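Local coordinates for phosphoglycolate phosphatase (PDB 2HDO), which probably hydrolyses 2-phosphoglycolate to glycolate and phosphate, as a phosphatase of the haloacid dehalogenase (HAD) superfamily, at residues Asn17-Pro20 with Ala21-Val25; Glu111-Ser114 with Gly115-Tyr119. All blocks are in the same frame, centred on the assembly; numbering follows the deposited sequence. Where two conformers were deposited one is given.

Interaction 1: Asn17-Pro20 with Ala21-Val25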
# COMPACT_ATOMS: atom_id res chain seq x y z
N ASN A 17 -8.93 4.13 -1.85
CA ASN A 17 -9.99 3.24 -1.40
C ASN A 17 -10.23 2.19 -2.47
O ASN A 17 -11.23 2.23 -3.18
CB ASN A 17 -11.29 3.98 -1.04
CG ASN A 17 -12.31 3.07 -0.40
OD1 ASN A 17 -12.03 1.95 0.00
ND2 ASN A 17 -13.53 3.56 -0.34
N SER A 18 -9.29 1.25 -2.53
CA SER A 18 -9.25 0.26 -3.62
C SER A 18 -9.90 -1.11 -3.36
O SER A 18 -9.97 -1.92 -4.27
CB SER A 18 -7.79 0.11 -4.08
OG SER A 18 -6.90 -0.27 -3.04
N GLN A 19 -10.37 -1.37 -2.15
CA GLN A 19 -10.93 -2.66 -1.83
C GLN A 19 -12.12 -2.97 -2.71
O GLN A 19 -12.29 -4.11 -3.12
CB GLN A 19 -11.34 -2.78 -0.37
CG GLN A 19 -11.68 -4.20 0.02
CD GLN A 19 -11.80 -4.40 1.50
OE1 GLN A 19 -11.08 -3.78 2.28
NE2 GLN A 19 -12.72 -5.26 1.91
N PRO A 20 -13.01 -2.00 -2.95
CA PRO A 20 -14.11 -2.35 -3.87
C PRO A 20 -13.67 -2.86 -5.25
O PRO A 20 -14.15 -3.90 -5.71
CB PRO A 20 -14.91 -1.07 -3.96
CG PRO A 20 -14.67 -0.39 -2.65
CD PRO A 20 -13.20 -0.66 -2.36
N ALA A 21 -12.77 -2.14 -5.91
CA ALA A 21 -12.24 -2.57 -7.23
C ALA A 21 -11.51 -3.90 -7.12
O ALA A 21 -11.72 -4.81 -7.95
CB ALA A 21 -11.35 -1.51 -7.85
N TYR A 22 -10.70 -4.06 -6.07
CA TYR A 22 -10.03 -5.34 -5.80
C TYR A 22 -11.01 -6.49 -5.76
O TYR A 22 -10.75 -7.57 -6.30
CB TYR A 22 -9.29 -5.24 -4.46
CG TYR A 22 -8.79 -6.55 -3.91
CD1 TYR A 22 -7.55 -7.04 -4.28
CD2 TYR A 22 -9.53 -7.28 -2.97
CE1 TYR A 22 -7.07 -8.21 -3.77
CE2 TYR A 22 -9.06 -8.49 -2.46
CZ TYR A 22 -7.83 -8.94 -2.87
OH TYR A 22 -7.34 -10.11 -2.37
N THR A 23 -12.11 -6.25 -5.08
CA THR A 23 -13.11 -7.28 -4.90
C THR A 23 -13.65 -7.73 -6.25
O THR A 23 -13.72 -8.91 -6.53
CB THR A 23 -14.23 -6.84 -3.93
OG1 THR A 23 -13.64 -6.54 -2.65
CG2 THR A 23 -15.28 -7.96 -3.82
N THR A 24 -14.05 -6.77 -7.07
CA THR A 24 -14.61 -7.03 -8.41
C THR A 24 -13.58 -7.81 -9.27
O THR A 24 -13.88 -8.78 -9.92
CB THR A 24 -14.96 -5.68 -9.09
OG1 THR A 24 -15.99 -5.03 -8.34
CG2 THR A 24 -15.42 -5.84 -10.53
N VAL A 25 -12.34 -7.38 -9.22
CA VAL A 25 -11.32 -7.93 -10.08
C VAL A 25 -11.00 -9.34 -9.61
O VAL A 25 -10.96 -10.26 -10.40
CB VAL A 25 -10.05 -7.07 -10.06
CG1 VAL A 25 -8.92 -7.81 -10.79
CG2 VAL A 25 -10.31 -5.67 -10.67
O HOH W 1 -12.22 0.69 -5.30
O HOH W 2 -14.73 -5.93 -0.30
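Ala21 N lies 3.3 Å from Ser18 O and donates to a water, 2.9 Å from Ala21 N to the water oxygen, which in turn donates to Asn17 O. This bridge satisfies a backbone N-H in the first turn of helix 19-31, the first helix of the region inserted after the HAD-type aspartate motif. Tyr22 N then bonds to Ser18 O, 2.9 Å away. With CG anti to the backbone N (chi1 168°), the ring of Tyr22 is carried off to Phe46, which it meets edge-to-face, and its OH to Thr45. Thr23 grips Gln19 O twice. Its N donates at 2.9 Å from Gln19 O, while its OG1, 2.8 Å from Gln19 O, comes from the opposite face of the carbonyl, 35° out of the plane. OG1 lies beside its own backbone N (chi1 -60°), which brings it back over the preceding turn. A second water links the two side chains, accepting from Gln19 NE2 and donating to Thr23 OG1. A valine in place of Thr23 would probably leave Gln19 O with its backbone donor alone and this water without its acceptor. Thr24 N bonds Pro20 O at 3.2 Å, while Thr24 OG1 is hydrogen-bonded to Gln81 NE2. The chemistry implies a helix start whose backbone bonds are supplemented by one water at Ala21 N and by the Thr23 hydroxyl at Gln19 O.

Interaction 2: Glu111-Ser114 with Gly115-Tyr119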
# COMPACT_ATOMS: atom_id res chain seq x y z
N GLU A 111 1.26 -0.97 -13.18
CA GLU A 111 0.03 -0.68 -12.48
C GLU A 111 0.11 0.63 -11.73
O GLU A 111 -0.87 1.40 -11.69
CB GLU A 111 -0.35 -1.81 -11.52
CG GLU A 111 -1.55 -1.51 -10.63
CD GLU A 111 -1.88 -2.62 -9.62
OE1 GLU A 111 -1.14 -3.65 -9.55
OE2 GLU A 111 -2.91 -2.44 -8.92
N LEU A 112 1.25 0.88 -11.09
CA LEU A 112 1.43 2.11 -10.36
C LEU A 112 1.32 3.30 -11.29
O LEU A 112 0.62 4.27 -11.03
CB LEU A 112 2.78 2.09 -9.63
CG LEU A 112 3.28 3.29 -8.82
CD1 LEU A 112 2.28 3.69 -7.78
CD2 LEU A 112 4.61 2.97 -8.15
N GLU A 113 2.00 3.22 -12.42
CA GLU A 113 1.96 4.28 -13.41
C GLU A 113 0.57 4.53 -14.00
O GLU A 113 0.08 5.66 -13.98
CB GLU A 113 2.94 3.97 -14.52
CG GLU A 113 4.37 4.03 -14.08
CD GLU A 113 4.76 5.38 -13.48
OE1 GLU A 113 4.30 6.43 -14.00
OE2 GLU A 113 5.54 5.39 -12.50
N SER A 114 -0.05 3.48 -14.52
CA SER A 114 -1.38 3.62 -15.08
C SER A 114 -2.39 4.14 -14.05
O SER A 114 -3.16 5.04 -14.35
CB SER A 114 -1.84 2.28 -15.67
OG SER A 114 -1.00 1.92 -16.76
N GLY A 115 -2.34 3.61 -12.83
CA GLY A 115 -3.34 3.92 -11.82
C GLY A 115 -3.16 5.25 -11.14
O GLY A 115 -4.15 5.86 -10.74
N MSE A 116 -1.90 5.70 -11.02
CA MSE A 116 -1.59 6.85 -10.17
C MSE A 116 -1.04 8.08 -10.85
O MSE A 116 -1.15 9.19 -10.31
CB MSE A 116 -0.57 6.49 -9.08
CG MSE A 116 -0.96 5.35 -8.18
SE MSE A 116 -2.69 5.60 -7.21
CE MSE A 116 -2.15 7.06 -6.04
N ARG A 117 -0.40 7.90 -11.99
CA ARG A 117 0.49 8.94 -12.47
C ARG A 117 -0.25 10.28 -12.69
O ARG A 117 0.35 11.36 -12.57
CB ARG A 117 1.25 8.47 -13.71
CG ARG A 117 2.35 9.43 -14.18
CD ARG A 117 3.29 9.89 -13.04
NE ARG A 117 3.97 8.79 -12.34
CZ ARG A 117 4.77 8.94 -11.28
NH1 ARG A 117 4.99 10.14 -10.76
NH2 ARG A 117 5.35 7.88 -10.72
N SER A 118 -1.55 10.20 -12.96
CA SER A 118 -2.37 11.38 -13.20
C SER A 118 -2.71 12.24 -11.97
O SER A 118 -3.02 13.42 -12.14
CB SER A 118 -3.68 10.94 -13.84
OG SER A 118 -4.39 10.10 -12.95
N TYR A 119 -2.66 11.67 -10.76
CA TYR A 119 -2.91 12.45 -9.54
C TYR A 119 -1.83 13.50 -9.34
O TYR A 119 -0.64 13.17 -9.27
CB TYR A 119 -2.96 11.59 -8.29
CG TYR A 119 -4.16 10.69 -8.22
CD1 TYR A 119 -5.43 11.22 -8.10
CD2 TYR A 119 -4.03 9.29 -8.27
CE1 TYR A 119 -6.53 10.41 -8.07
CE2 TYR A 119 -5.16 8.47 -8.23
CZ TYR A 119 -6.39 9.04 -8.13
OH TYR A 119 -7.51 8.26 -8.08
O HOH W 3 -1.81 8.23 -14.92
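Glu113 and Arg117 form a salt bridge one turn apart, across the last turn of helix 109-116 and the type I turn that follows; this is the helix of the beta-alpha-beta crossover between strands 100-104 and 125-129 of the Rossmann-like HAD core. Arg117 grips the carboxylate side-on: Arg117 NE donates to Glu113 OE1 at 2.9 Å, and Arg117 NH2 to Glu113 OE2 at 3.1 Å. The two flat groups are almost coplanar, 4° apart, and each oxygen is met on its syn side, although somewhat out of the carboxylate plane. The two side chains lie side by side, pointing the same way; Arg117 leaves with CG anti to its N (chi1 -173°) and then bends at chi2 and chi3, which folds NE back to the carboxylate. On another side of the turn, Leu112 CD1 packs against CG of Met116, a selenomethionine, at 3.7 Å.

Behind these side chains stand the backbone bonds from Gly115, Met116 and Arg117 N to the carbonyls of Glu111, Leu112 and Glu113; the last keeps Arg117 in step although it already lies in the type I turn 116-119. Farther out, Arg109 forms a salt bridge to Glu113 OE2, so the carboxylate has two arginine partners and is likely to stay ionised. Leu112 also touches Ile11, and Met116 touches Phe121. The turn itself is closed by Tyr119 N, 2.9 Å from Met116 O.

In the fold
Both contacts are local, one in the first turn of a helix and the other in the last turn of another, and their centres lie 16 Å apart. Their nearest atoms remain about 7 Å apart, without touching. Interaction 1 opens the helical region that follows the first core strand, whereas interaction 2 belongs to the core itself. The probable HAD catalytic motif, Asp10, Asp12 and Thr14, relates them: Ser18 OG hydrogen-bonds Asp12 OD1, and Glu111 lies near the motif residues without touching them. A phosphate ion, probably from the crystallisation liquor, lies about 5 Å from the side chain of Thr24.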